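Local coordinates for kappa-carrageenase (Pseudoalteromonas carrageenovora, PDB 1DYP), which catalyses the endohydrolysis of beta-1,4 linkages between D-galactose 4-sulfate and 3,6-anhydro-D-galactose in kappa-carrageenans, here represented by its family 16 catalytic domain, at residues D21-K26 with M260-V265; K60-Q65 with Y83-V88; M119-D124 with V133-I138. The protein carries 1 engineered substitution. One frame throughout, in Å; residues are numbered along the deposited sequence. Where two conformers were deposited one is given.

Contact 1 (D21-K26 with M260-V265); sequences DEFNVK and MEVDYV. With CD (cadmium ion), chain C.
The F23 ring is the tight end of this contact. F23 CE2 touches two valines, 3.7 Å from both V262 CG1 and V265 CG1, while D263 O sits at the ring edge. With CG anti to its own carbonyl carbon (chi1 -65°), the ring drops inward, where L55 of the adjoining strand 54-70 and L229 of strand 225-233 also touch it. Cutting the ring back to an alanine is likely to open a gap beside V262 CG1, V265 CG1 and L229. D21 N donates to V265 O (2.8 Å) and V265 N returns a bond to D21 O, a single antiparallel bridge that pins the loop to strand 258-270 of the beta-sandwich common to family 16. An Asx turn shapes the loop, D21 OD1 accepting from F23 N. On the other side the packing gives way to a cadmium ion and water. E22 O, at 2.4 Å from the metal, and D263 O and OD1 bind it along with three waters and G53. The E22 chain, bent at chi2, lies beside Y264, carboxylate and ring planes 24° apart; E22 OE1 accepts from water 2, a cadmium ligand, and OE2 pairs with R266 and accepts from water 1, which also donates to V265 O.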
ATOM      1  N   ASP A  21       9.186   8.121   9.876  1.00  7.51           N
ATOM      2  CA  ASP A  21       8.456   9.116  10.649  1.00  7.48           C
ATOM      3  C   ASP A  21       7.844   8.447  11.876  1.00  7.57           C
ATOM      4  O   ASP A  21       7.275   7.366  11.773  1.00  7.41           O
ATOM      5  CB  ASP A  21       7.345   9.733   9.792  1.00  7.53           C
ATOM      6  CG  ASP A  21       6.957  11.136  10.243  1.00  7.38           C
ATOM      7  OD1 ASP A  21       6.878  11.384  11.465  1.00  7.97           O
ATOM      8  OD2 ASP A  21       6.719  11.992   9.369  1.00  7.87           O
ATOM      9  N   GLU A  22       7.978   9.087  13.034  1.00  7.56           N
ATOM     10  CA  GLU A  22       7.409   8.549  14.269  1.00  7.78           C
ATOM     11  C   GLU A  22       6.024   9.164  14.473  1.00  7.80           C
ATOM     12  O   GLU A  22       5.324   8.859  15.435  1.00  7.66           O
ATOM     13  CB  GLU A  22       8.317   8.861  15.463  1.00  8.25           C
ATOM     14  CG  GLU A  22       9.679   8.183  15.396  1.00  8.50           C
ATOM     15  CD  GLU A  22       9.582   6.672  15.442  1.00  8.82           C
ATOM     16  OE1 GLU A  22       8.971   6.142  16.396  1.00  9.09           O
ATOM     17  OE2 GLU A  22      10.117   6.011  14.529  1.00  9.13           O
ATOM     18  N   PHE A  23       5.651  10.037  13.542  1.00  7.78           N
ATOM     19  CA  PHE A  23       4.354  10.707  13.534  1.00  7.91           C
ATOM     20  C   PHE A  23       3.954  11.506  14.769  1.00  8.21           C
ATOM     21  O   PHE A  23       2.877  11.317  15.348  1.00  7.93           O
ATOM     22  CB  PHE A  23       3.264   9.699  13.154  1.00  7.90           C
ATOM     23  CG  PHE A  23       3.407   9.186  11.750  1.00  7.74           C
ATOM     24  CD1 PHE A  23       3.433  10.078  10.682  1.00  7.80           C
ATOM     25  CD2 PHE A  23       3.580   7.830  11.495  1.00  7.60           C
ATOM     26  CE1 PHE A  23       3.637   9.630   9.380  1.00  7.66           C
ATOM     27  CE2 PHE A  23       3.785   7.370  10.190  1.00  7.45           C
ATOM     28  CZ  PHE A  23       3.815   8.268   9.136  1.00  7.52           C
ATOM     29  N   ASN A  24       4.838  12.416  15.153  1.00  8.39           N
ATOM     30  CA  ASN A  24       4.583  13.303  16.270  1.00  8.77           C
ATOM     31  C   ASN A  24       3.918  14.536  15.667  1.00  8.93           C
ATOM     32  O   ASN A  24       3.166  15.243  16.336  1.00  9.36           O
ATOM     33  CB  ASN A  24       5.892  13.681  16.961  1.00  8.79           C
ATOM     34  CG  ASN A  24       6.534  12.504  17.660  1.00  8.83           C
ATOM     35  OD1 ASN A  24       5.878  11.799  18.422  1.00  9.05           O
ATOM     36  ND2 ASN A  24       7.819  12.286  17.410  1.00  9.02           N
ATOM     37  N   VAL A  25       4.205  14.777  14.391  1.00  9.14           N
ATOM     38  CA  VAL A  25       3.629  15.901  13.663  1.00  9.50           C
ATOM     39  C   VAL A  25       3.292  15.463  12.248  1.00  9.59           C
ATOM     40  O   VAL A  25       3.787  14.440  11.773  1.00  9.74           O
ATOM     41  CB  VAL A  25       4.609  17.094  13.566  1.00  9.52           C
ATOM     42  CG1 VAL A  25       4.964  17.597  14.962  1.00  9.90           C
ATOM     43  CG2 VAL A  25       5.854  16.683  12.796  1.00  9.96           C
ATOM     44  N   LYS A  26       2.438  16.234  11.582  1.00  9.63           N
ATOM     45  CA  LYS A  26       2.056  15.949  10.205  1.00  9.74           C
ATOM     46  C   LYS A  26       3.051  16.723   9.346  1.00  9.87           C
ATOM     47  O   LYS A  26       2.976  17.948   9.234  1.00 10.23           O
ATOM     48  CB  LYS A  26       0.625  16.423   9.936  1.00  9.66           C
ATOM     49  CG  LYS A  26       0.131  16.105   8.535  1.00  9.61           C
ATOM     50  CD  LYS A  26      -1.344  16.427   8.377  1.00  9.50           C
ATOM     51  CE  LYS A  26      -1.795  16.191   6.940  1.00  9.58           C
ATOM     52  NZ  LYS A  26      -3.239  16.503   6.736  1.00  9.78           N
HETATM   53  N   MSE A 260      -7.337   3.773  10.006  1.00  9.31           N
HETATM   54  CA  MSE A 260      -6.226   2.905  10.327  1.00  9.27           C
HETATM   55  C   MSE A 260      -5.290   3.891  11.021  1.00  9.00           C
HETATM   56  O   MSE A 260      -5.330   5.096  10.744  1.00  8.70           O
HETATM   57  CB  MSE A 260      -5.562   2.380   9.052  1.00  9.96           C
HETATM   58  CG  MSE A 260      -4.929   3.478   8.206  1.00 10.58           C
HETATM   59 SE   MSE A 260      -4.078   2.852   6.583  1.00 12.24          SE
HETATM   60  CE  MSE A 260      -2.383   2.291   7.288  1.00 11.06           C
ATOM     61  N   GLU A 261      -4.461   3.391  11.927  1.00  8.80           N
ATOM     62  CA  GLU A 261      -3.523   4.253  12.629  1.00  8.82           C
ATOM     63  C   GLU A 261      -2.113   3.711  12.467  1.00  8.65           C
ATOM     64  O   GLU A 261      -1.895   2.498  12.507  1.00  8.62           O
ATOM     65  CB  GLU A 261      -3.875   4.336  14.114  0.50  9.08           C
ATOM     66  CG  GLU A 261      -5.295   4.798  14.394  0.50  9.39           C
ATOM     67  CD  GLU A 261      -5.508   5.145  15.853  0.50  9.58           C
ATOM     68  OE1 GLU A 261      -5.025   4.387  16.718  0.50  9.81           O
ATOM     69  OE2 GLU A 261      -6.163   6.171  16.133  0.50  9.84           O
ATOM     70  N   VAL A 262      -1.160   4.616  12.273  1.00  8.48           N
ATOM     71  CA  VAL A 262       0.231   4.235  12.108  1.00  8.18           C
ATOM     72  C   VAL A 262       1.044   4.918  13.198  1.00  8.22           C
ATOM     73  O   VAL A 262       1.150   6.144  13.237  1.00  8.05           O
ATOM     74  CB  VAL A 262       0.772   4.672  10.731  1.00  8.22           C
ATOM     75  CG1 VAL A 262       2.158   4.090  10.508  1.00  8.09           C
ATOM     76  CG2 VAL A 262      -0.182   4.224   9.635  1.00  8.20           C
ATOM     77  N   ASP A 263       1.602   4.114  14.093  1.00  8.08           N
ATOM     78  CA  ASP A 263       2.399   4.639  15.190  1.00  7.97           C
ATOM     79  C   ASP A 263       3.716   5.175  14.638  1.00  7.85           C
ATOM     80  O   ASP A 263       4.220   6.206  15.084  1.00  7.13           O
ATOM     81  CB  ASP A 263       2.642   3.521  16.210  1.00  8.46           C
ATOM     82  CG  ASP A 263       3.358   4.002  17.459  1.00  9.21           C
ATOM     83  OD1 ASP A 263       3.483   5.226  17.656  1.00  9.22           O
ATOM     84  OD2 ASP A 263       3.783   3.138  18.257  1.00 10.02           O
ATOM     85  N   TYR A 264       4.264   4.478  13.649  1.00  7.77           N
ATOM     86  CA  TYR A 264       5.516   4.902  13.043  1.00  7.86           C
ATOM     87  C   TYR A 264       5.815   4.101  11.792  1.00  7.67           C
ATOM     88  O   TYR A 264       5.225   3.045  11.554  1.00  7.43           O
ATOM     89  CB  TYR A 264       6.679   4.727  14.039  1.00  8.47           C
ATOM     90  CG  TYR A 264       7.016   3.286  14.389  1.00  8.76           C
ATOM     91  CD1 TYR A 264       7.564   2.422  13.436  1.00  9.23           C
ATOM     92  CD2 TYR A 264       6.792   2.785  15.672  1.00  9.34           C
ATOM     93  CE1 TYR A 264       7.878   1.101  13.749  1.00  9.65           C
ATOM     94  CE2 TYR A 264       7.104   1.460  15.997  1.00  9.73           C
ATOM     95  CZ  TYR A 264       7.644   0.629  15.030  1.00  9.84           C
ATOM     96  OH  TYR A 264       7.950  -0.677  15.337  1.00 10.89           O
ATOM     97  N   VAL A 265       6.723   4.636  10.985  1.00  7.42           N
ATOM     98  CA  VAL A 265       7.193   3.969   9.782  1.00  7.44           C
ATOM     99  C   VAL A 265       8.700   4.200   9.823  1.00  7.54           C
ATOM    100  O   VAL A 265       9.162   5.318  10.054  1.00  7.46           O
ATOM    101  CB  VAL A 265       6.569   4.556   8.485  1.00  7.24           C
ATOM    102  CG1 VAL A 265       6.798   6.059   8.405  1.00  7.47           C
ATOM    103  CG2 VAL A 265       7.163   3.854   7.267  1.00  7.56           C
TER
HETATM  104 CD    CD C1299       4.485   7.404  17.079  0.50 13.68          CD
HETATM  105  O   HOH W   1      10.836   6.763  12.139  1.00  9.16           O
HETATM  106  O   HOH W   2       6.505   6.221  17.464  1.00  8.82           O
HETATM  107  O   HOH W   3       5.477   9.019  18.421  1.00  8.08           O
HETATM  108  O   HOH W   4       3.840   7.008  19.541  1.00 15.66           O

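Contact 2 (K60-Q65 with Y83-V88)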
ATOM      1  N   LYS A  60     -14.013   8.161   4.794  1.00  7.97           N
ATOM      2  CA  LYS A  60     -15.299   8.732   5.161  1.00  8.41           C
ATOM      3  C   LYS A  60     -16.316   8.532   4.058  1.00  8.23           C
ATOM      4  O   LYS A  60     -15.963   8.443   2.882  1.00  7.86           O
ATOM      5  CB  LYS A  60     -15.171  10.242   5.377  1.00  9.14           C
ATOM      6  CG  LYS A  60     -14.123  10.705   6.366  1.00 10.54           C
ATOM      7  CD  LYS A  60     -14.108  12.232   6.397  1.00 11.75           C
ATOM      8  CE  LYS A  60     -13.073  12.785   7.366  1.00 12.54           C
ATOM      9  NZ  LYS A  60     -13.040  14.281   7.330  1.00 13.27           N
ATOM     10  N   ARG A  61     -17.583   8.450   4.444  1.00  8.11           N
ATOM     11  CA  ARG A  61     -18.639   8.365   3.453  1.00  8.38           C
ATOM     12  C   ARG A  61     -18.728   9.832   3.044  1.00  8.61           C
ATOM     13  O   ARG A  61     -19.072  10.692   3.859  1.00  8.65           O
ATOM     14  CB  ARG A  61     -19.950   7.913   4.090  1.00  8.22           C
ATOM     15  CG  ARG A  61     -21.155   8.029   3.170  1.00  8.23           C
ATOM     16  CD  ARG A  61     -21.119   7.046   2.004  1.00  7.99           C
ATOM     17  NE  ARG A  61     -22.338   7.181   1.214  1.00  7.77           N
ATOM     18  CZ  ARG A  61     -22.542   8.124   0.300  1.00  7.58           C
ATOM     19  NH1 ARG A  61     -21.597   9.016   0.036  1.00  7.72           N
ATOM     20  NH2 ARG A  61     -23.716   8.205  -0.315  1.00  7.96           N
ATOM     21  N   GLU A  62     -18.382  10.123   1.796  1.00  8.73           N
ATOM     22  CA  GLU A  62     -18.401  11.493   1.315  1.00  9.04           C
ATOM     23  C   GLU A  62     -18.644  11.543  -0.181  1.00  8.89           C
ATOM     24  O   GLU A  62     -17.748  11.262  -0.976  1.00  8.94           O
ATOM     25  CB  GLU A  62     -17.077  12.183   1.660  1.00  9.74           C
ATOM     26  CG  GLU A  62     -16.871  13.510   0.960  1.00 10.44           C
ATOM     27  CD  GLU A  62     -15.749  14.333   1.562  1.00 11.33           C
ATOM     28  OE1 GLU A  62     -14.848  13.761   2.215  1.00 11.54           O
ATOM     29  OE2 GLU A  62     -15.771  15.566   1.367  0.80 11.95           O
ATOM     30  N   SER A  63     -19.868  11.894  -0.558  1.00  8.70           N
ATOM     31  CA  SER A  63     -20.218  11.984  -1.963  1.00  8.88           C
ATOM     32  C   SER A  63     -19.464  13.118  -2.625  1.00  8.94           C
ATOM     33  O   SER A  63     -19.279  14.181  -2.040  1.00  9.08           O
ATOM     34  CB  SER A  63     -21.717  12.213  -2.126  1.00  8.80           C
ATOM     35  OG  SER A  63     -22.443  11.106  -1.628  1.00  8.91           O
ATOM     36  N   HIS A  64     -19.021  12.874  -3.849  1.00  8.89           N
ATOM     37  CA  HIS A  64     -18.296  13.873  -4.612  1.00  9.06           C
ATOM     38  C   HIS A  64     -18.164  13.348  -6.026  1.00  9.37           C
ATOM     39  O   HIS A  64     -18.625  12.248  -6.338  1.00  9.54           O
ATOM     40  CB  HIS A  64     -16.904  14.111  -4.010  1.00  8.79           C
ATOM     41  CG  HIS A  64     -15.984  12.931  -4.102  1.00  8.54           C
ATOM     42  ND1 HIS A  64     -16.146  11.794  -3.339  1.00  8.54           N
ATOM     43  CD2 HIS A  64     -14.880  12.721  -4.857  1.00  8.37           C
ATOM     44  CE1 HIS A  64     -15.181  10.936  -3.619  1.00  8.37           C
ATOM     45  NE2 HIS A  64     -14.398  11.474  -4.538  1.00  8.36           N
ATOM     46  N   GLN A  65     -17.550  14.142  -6.889  1.00  9.79           N
ATOM     47  CA  GLN A  65     -17.343  13.723  -8.261  1.00 10.05           C
ATOM     48  C   GLN A  65     -15.946  14.107  -8.687  1.00  9.99           C
ATOM     49  O   GLN A  65     -15.330  15.004  -8.109  1.00  9.88           O
ATOM     50  CB  GLN A  65     -18.363  14.378  -9.201  1.00 10.57           C
ATOM     51  CG  GLN A  65     -18.374  15.901  -9.172  1.00 11.66           C
ATOM     52  CD  GLN A  65     -17.136  16.538  -9.785  1.00 12.26           C
ATOM     53  OE1 GLN A  65     -16.725  17.630  -9.379  1.00 13.09           O
ATOM     54  NE2 GLN A  65     -16.546  15.874 -10.774  1.00 12.46           N
ATOM     55  N   TYR A  83     -18.430   7.867  -3.781  1.00  8.12           N
ATOM     56  CA  TYR A  83     -19.089   7.973  -2.487  1.00  8.10           C
ATOM     57  C   TYR A  83     -18.231   8.007  -1.231  1.00  7.74           C
ATOM     58  O   TYR A  83     -18.748   8.238  -0.135  1.00  7.50           O
ATOM     59  CB  TYR A  83     -20.101   6.833  -2.399  1.00  8.89           C
ATOM     60  CG  TYR A  83     -20.886   6.696  -3.683  1.00  9.66           C
ATOM     61  CD1 TYR A  83     -21.898   7.598  -4.000  1.00 10.32           C
ATOM     62  CD2 TYR A  83     -20.563   5.713  -4.623  1.00 10.20           C
ATOM     63  CE1 TYR A  83     -22.564   7.532  -5.220  1.00 10.94           C
ATOM     64  CE2 TYR A  83     -21.221   5.638  -5.844  1.00 11.13           C
ATOM     65  CZ  TYR A  83     -22.220   6.552  -6.138  1.00 11.04           C
ATOM     66  OH  TYR A  83     -22.869   6.488  -7.351  1.00 12.10           O
ATOM     67  N   TYR A  84     -16.932   7.784  -1.385  1.00  7.46           N
ATOM     68  CA  TYR A  84     -16.032   7.787  -0.241  1.00  6.97           C
ATOM     69  C   TYR A  84     -14.728   8.510  -0.532  1.00  6.83           C
ATOM     70  O   TYR A  84     -14.258   8.534  -1.669  1.00  6.74           O
ATOM     71  CB  TYR A  84     -15.691   6.351   0.188  1.00  6.87           C
ATOM     72  CG  TYR A  84     -16.882   5.508   0.552  1.00  6.47           C
ATOM     73  CD1 TYR A  84     -17.637   4.870  -0.432  1.00  6.73           C
ATOM     74  CD2 TYR A  84     -17.278   5.373   1.882  1.00  6.59           C
ATOM     75  CE1 TYR A  84     -18.761   4.116  -0.099  1.00  6.26           C
ATOM     76  CE2 TYR A  84     -18.401   4.627   2.225  1.00  6.22           C
ATOM     77  CZ  TYR A  84     -19.138   4.003   1.230  1.00  6.47           C
ATOM     78  OH  TYR A  84     -20.259   3.275   1.565  1.00  6.23           O
ATOM     79  N   THR A  85     -14.154   9.113   0.503  1.00  6.56           N
ATOM     80  CA  THR A  85     -12.863   9.779   0.379  1.00  6.69           C
ATOM     81  C   THR A  85     -11.989   9.077   1.404  1.00  6.58           C
ATOM     82  O   THR A  85     -12.499   8.479   2.352  1.00  6.75           O
ATOM     83  CB  THR A  85     -12.925  11.291   0.699  1.00  6.72           C
ATOM     84  OG1 THR A  85     -13.460  11.495   2.013  1.00  6.72           O
ATOM     85  CG2 THR A  85     -13.778  12.016  -0.336  1.00  6.94           C
ATOM     86  N   SER A  86     -10.679   9.111   1.214  1.00  6.63           N
ATOM     87  CA  SER A  86      -9.817   8.439   2.171  1.00  6.49           C
ATOM     88  C   SER A  86      -8.512   9.179   2.395  1.00  6.60           C
ATOM     89  O   SER A  86      -8.308  10.272   1.864  1.00  6.66           O
ATOM     90  CB  SER A  86      -9.541   7.006   1.721  1.00  6.64           C
ATOM     91  OG  SER A  86      -9.061   6.236   2.809  1.00  5.91           O
ATOM     92  N   GLY A  87      -7.635   8.569   3.183  1.00  6.43           N
ATOM     93  CA  GLY A  87      -6.363   9.185   3.506  1.00  6.42           C
ATOM     94  C   GLY A  87      -5.149   8.442   2.992  1.00  6.36           C
ATOM     95  O   GLY A  87      -5.146   7.215   2.872  1.00  6.26           O
ATOM     96  N   VAL A  88      -4.106   9.207   2.698  1.00  6.22           N
ATOM     97  CA  VAL A  88      -2.862   8.659   2.187  1.00  6.54           C
ATOM     98  C   VAL A  88      -1.676   9.508   2.623  1.00  6.68           C
ATOM     99  O   VAL A  88      -1.805  10.713   2.860  1.00  6.84           O
ATOM    100  CB  VAL A  88      -2.875   8.605   0.634  1.00  6.49           C
ATOM    101  CG1 VAL A  88      -3.089  10.006   0.071  1.00  6.68           C
ATOM    102  CG2 VAL A  88      -1.566   8.014   0.110  1.00  6.93           C
TER
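Y83 meets the first strand mainly through its carbonyl: E62 N donates to Y83 O at 2.7 Å from above the carbonyl plane, 37° out of it, and R61 NH1 adds a weak bond to the same oxygen. The Y83 CB lies over one face of the R61 guanidinium, and the phenol ring runs alongside that group with the two planes 81° apart. S63 OG, in the guanidinium plane, takes a bond from NH1 and so fixes how the group is turned, while R61 NE reaches K251 O. At Y84 the face of the ring receives the R61 chain: R61 CG is anti to the R61 backbone N (chi1 170°) and the chain then bends at chi2, which lays R61 CD over the ring, 4.0 Å from its centroid, in a CH-pi contact. The Y84 hydroxyl bonds to S252 O. Y84 O lies at the edge of the H64 imidazole, 3.2 Å from H64 CE1; ND1 of that ring donates to E62 O, and NE2 is hydrogen-bonded to S42 OG. R61 and Y84 form a non-hydrogen-bonded pair of the long antiparallel hairpin 54-70/75-95, part of the beta-sandwich of this family 16 catalytic domain. Next comes the hydrogen-bonded pair, where K60 N donates to T85 O at 2.9 Å and T85 N answers to K60 O at 3.1 Å. T85 then works with both its branches. Its OG1 lies 2.7 Å from E62 OE1, with N47 OD1 as another partner for the hydroxyl, and its CG2 rests over the face of the H64 imidazole, 4.1 Å from the ring centroid.

Contact 3 (M119-D124 with V133-I138)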
HETATM    1  N   MSE A 119       4.682   0.387  -1.465  1.00  6.43           N
HETATM    2  CA  MSE A 119       5.521   1.329  -2.186  1.00  6.74           C
HETATM    3  C   MSE A 119       5.337   1.056  -3.667  1.00  6.94           C
HETATM    4  O   MSE A 119       5.162  -0.092  -4.085  1.00  6.59           O
HETATM    5  CB  MSE A 119       6.993   1.189  -1.771  1.00  7.26           C
HETATM    6  CG  MSE A 119       7.617  -0.176  -2.020  1.00  7.43           C
HETATM    7 SE   MSE A 119       9.355  -0.344  -1.177  1.00  7.59          SE
HETATM    8  CE  MSE A 119       8.770  -1.080   0.519  1.00  8.24           C
ATOM      9  N   TYR A 120       5.348   2.115  -4.462  1.00  7.09           N
ATOM     10  CA  TYR A 120       5.160   1.947  -5.888  1.00  7.56           C
ATOM     11  C   TYR A 120       5.905   3.002  -6.668  1.00  7.96           C
ATOM     12  O   TYR A 120       6.172   4.095  -6.170  1.00  7.89           O
ATOM     13  CB  TYR A 120       3.667   1.995  -6.244  1.00  7.74           C
ATOM     14  CG  TYR A 120       2.990   3.337  -6.043  1.00  8.03           C
ATOM     15  CD1 TYR A 120       2.822   3.880  -4.767  1.00  8.07           C
ATOM     16  CD2 TYR A 120       2.475   4.043  -7.131  1.00  8.20           C
ATOM     17  CE1 TYR A 120       2.150   5.089  -4.582  1.00  8.30           C
ATOM     18  CE2 TYR A 120       1.806   5.250  -6.958  1.00  8.52           C
ATOM     19  CZ  TYR A 120       1.643   5.767  -5.684  1.00  8.37           C
ATOM     20  OH  TYR A 120       0.963   6.956  -5.514  1.00  8.76           O
ATOM     21  N   SER A 121       6.235   2.652  -7.902  1.00  8.38           N
ATOM     22  CA  SER A 121       6.959   3.546  -8.785  1.00  8.93           C
ATOM     23  C   SER A 121       5.994   4.207  -9.745  1.00  9.46           C
ATOM     24  O   SER A 121       4.796   3.924  -9.751  1.00  9.22           O
ATOM     25  CB  SER A 121       7.977   2.755  -9.604  1.00  8.83           C
ATOM     26  OG  SER A 121       7.312   1.932 -10.554  1.00  8.73           O
ATOM     27  N   THR A 122       6.535   5.113 -10.547  1.00 10.24           N
ATOM     28  CA  THR A 122       5.754   5.772 -11.570  1.00 10.87           C
ATOM     29  C   THR A 122       5.740   4.722 -12.674  1.00 10.97           C
ATOM     30  O   THR A 122       6.510   3.758 -12.624  1.00 11.01           O
ATOM     31  CB  THR A 122       6.477   7.019 -12.082  1.00 11.26           C
ATOM     32  OG1 THR A 122       7.852   6.698 -12.316  1.00 12.26           O
ATOM     33  CG2 THR A 122       6.385   8.144 -11.067  1.00 11.55           C
ATOM     34  N   ILE A 123       4.863   4.886 -13.656  1.00 11.03           N
ATOM     35  CA  ILE A 123       4.804   3.939 -14.759  1.00 11.14           C
ATOM     36  C   ILE A 123       5.537   4.582 -15.927  1.00 11.20           C
ATOM     37  O   ILE A 123       5.172   5.672 -16.367  1.00 11.33           O
ATOM     38  CB  ILE A 123       3.347   3.638 -15.168  1.00 11.34           C
ATOM     39  CG1 ILE A 123       2.599   3.011 -13.986  1.00 11.44           C
ATOM     40  CG2 ILE A 123       3.326   2.702 -16.373  1.00 11.45           C
ATOM     41  CD1 ILE A 123       1.136   2.728 -14.260  1.00 12.03           C
ATOM     42  N   ASP A 124       6.583   3.918 -16.405  1.00 11.19           N
ATOM     43  CA  ASP A 124       7.373   4.434 -17.520  1.00 11.19           C
ATOM     44  C   ASP A 124       7.122   3.587 -18.755  1.00 11.46           C
ATOM     45  O   ASP A 124       7.727   2.526 -18.928  1.00 11.19           O
ATOM     46  CB  ASP A 124       8.863   4.408 -17.177  1.00 11.23           C
ATOM     47  CG  ASP A 124       9.711   5.094 -18.226  1.00 11.21           C
ATOM     48  OD1 ASP A 124       9.195   5.363 -19.331  1.00 11.40           O
ATOM     49  OD2 ASP A 124      10.893   5.359 -17.945  1.00 11.23           O
ATOM     50  N   VAL A 133      10.952  -3.515 -17.133  1.00 10.46           N
ATOM     51  CA  VAL A 133       9.937  -3.364 -16.100  1.00 10.13           C
ATOM     52  C   VAL A 133       9.508  -1.902 -16.105  1.00  9.88           C
ATOM     53  O   VAL A 133      10.314  -1.008 -15.841  1.00 10.16           O
ATOM     54  CB  VAL A 133      10.490  -3.738 -14.712  1.00 10.08           C
ATOM     55  CG1 VAL A 133       9.458  -3.427 -13.639  1.00  9.80           C
ATOM     56  CG2 VAL A 133      10.854  -5.221 -14.684  1.00  9.65           C
ATOM     57  N   GLN A 134       8.239  -1.665 -16.417  1.00  9.46           N
ATOM     58  CA  GLN A 134       7.706  -0.310 -16.487  1.00  9.19           C
ATOM     59  C   GLN A 134       7.116   0.165 -15.170  1.00  8.94           C
ATOM     60  O   GLN A 134       6.934   1.362 -14.964  1.00  8.83           O
ATOM     61  CB  GLN A 134       6.608  -0.222 -17.549  1.00  9.35           C
ATOM     62  CG  GLN A 134       6.969  -0.791 -18.907  1.00  9.87           C
ATOM     63  CD  GLN A 134       5.925  -0.467 -19.962  1.00 10.02           C
ATOM     64  OE1 GLN A 134       4.743  -0.305 -19.657  1.00 10.62           O
ATOM     65  NE2 GLN A 134       6.357  -0.381 -21.215  1.00 10.17           N
ATOM     66  N   TYR A 135       6.807  -0.778 -14.288  1.00  8.60           N
ATOM     67  CA  TYR A 135       6.194  -0.448 -13.008  1.00  8.23           C
ATOM     68  C   TYR A 135       6.528  -1.489 -11.952  1.00  8.00           C
ATOM     69  O   TYR A 135       6.473  -2.689 -12.218  1.00  7.91           O
ATOM     70  CB  TYR A 135       4.673  -0.372 -13.188  1.00  7.95           C
ATOM     71  CG  TYR A 135       3.886  -0.163 -11.913  1.00  8.02           C
ATOM     72  CD1 TYR A 135       3.913   1.063 -11.249  1.00  7.88           C
ATOM     73  CD2 TYR A 135       3.106  -1.189 -11.377  1.00  7.75           C
ATOM     74  CE1 TYR A 135       3.181   1.264 -10.080  1.00  7.87           C
ATOM     75  CE2 TYR A 135       2.369  -0.997 -10.205  1.00  7.57           C
ATOM     76  CZ  TYR A 135       2.412   0.231  -9.565  1.00  7.58           C
ATOM     77  OH  TYR A 135       1.689   0.436  -8.412  1.00  7.66           O
ATOM     78  N   SER A 136       6.875  -1.021 -10.756  1.00  7.72           N
ATOM     79  CA  SER A 136       7.199  -1.903  -9.638  1.00  7.58           C
ATOM     80  C   SER A 136       6.397  -1.483  -8.413  1.00  7.39           C
ATOM     81  O   SER A 136       6.343  -0.302  -8.071  1.00  7.67           O
ATOM     82  CB  SER A 136       8.688  -1.827  -9.289  1.00  7.71           C
ATOM     83  OG  SER A 136       9.506  -2.256 -10.361  1.00  7.99           O
ATOM     84  N   GLU A 137       5.781  -2.456  -7.751  1.00  6.95           N
ATOM     85  CA  GLU A 137       4.998  -2.189  -6.553  1.00  6.67           C
ATOM     86  C   GLU A 137       5.203  -3.302  -5.543  1.00  6.57           C
ATOM     87  O   GLU A 137       5.009  -4.476  -5.857  1.00  6.48           O
ATOM     88  CB  GLU A 137       3.507  -2.101  -6.891  1.00  6.56           C
ATOM     89  CG  GLU A 137       2.605  -1.860  -5.680  1.00  7.08           C
ATOM     90  CD  GLU A 137       1.129  -1.980  -6.017  1.00  7.08           C
ATOM     91  OE1 GLU A 137       0.760  -1.692  -7.174  1.00  7.20           O
ATOM     92  OE2 GLU A 137       0.332  -2.347  -5.126  1.00  7.31           O
ATOM     93  N   ILE A 138       5.620  -2.932  -4.338  1.00  6.52           N
ATOM     94  CA  ILE A 138       5.804  -3.908  -3.273  1.00  6.38           C
ATOM     95  C   ILE A 138       4.800  -3.564  -2.185  1.00  6.33           C
ATOM     96  O   ILE A 138       4.806  -2.460  -1.645  1.00  6.47           O
ATOM     97  CB  ILE A 138       7.224  -3.866  -2.668  1.00  6.43           C
ATOM     98  CG1 ILE A 138       8.257  -4.261  -3.726  1.00  6.65           C
ATOM     99  CG2 ILE A 138       7.298  -4.834  -1.482  1.00  6.51           C
ATOM    100  CD1 ILE A 138       9.700  -4.264  -3.226  1.00  6.89           C
TER
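Y135 lies across the other segment, its ring crossing Y120 and I123 at a slant. Its CG stands anti to the backbone N (chi1 175°), which carries the ring across to segment 119-124: CE1 comes to 3.1 Å from S121 O, which lies at the ring edge together with T122 O. I123 CG1 approaches CD1 of the same ring at 3.6 Å, and Y120 CB comes to 3.3 Å from Y135 OH. That hydroxyl donates to E137 OE1 at 2.6 Å, meeting it from above the carboxylate plane, 36° out of it, so the tyrosine fixes one oxygen of the glutamate. The Y120 hydroxyl bonds to E36 and K90. M119 and I138 run alongside one another, with M119 CG 3.8 Å from I138 CB. Between the backbones, M119 and I138 exchange two bonds and S121 N donates to S136 O; the serine side chain then takes the place of a backbone acceptor, S121 OG receiving S136 N at 3.0 Å in a nearly straight bond of 169°. Beyond it D124 N reaches Q134 O on a lone pair. Q134 and Y135 form a classic beta bulge within strand 133-139, against I159 of strand 151-162. In this family 16 active site, strand 133-139 carries E137, the nucleophile, and D139; the proton donor E142 follows on 141-142.

In the fold
From the N terminus, the loop 21-26 comes first and is not closed until the chain returns, more than 230 residues later, along strand 258-270. Everything else described here happens within that span. Contact 2 closes early, a local hairpin between strands 54-70 and 75-95, and contact 3 follows it in series, joining strands 113-120 and 133-139 across a short connection. No two contacts cross. Strands 54-70 and 258-270 are neighbours, linking contacts 1 and 2 through paired backbones, though their centres are 22 Å apart. Strand 225-233 pairs with both 75-95 and 113-120, joining contact 2 to contact 3, whose strand 133-139 carries the nucleophile.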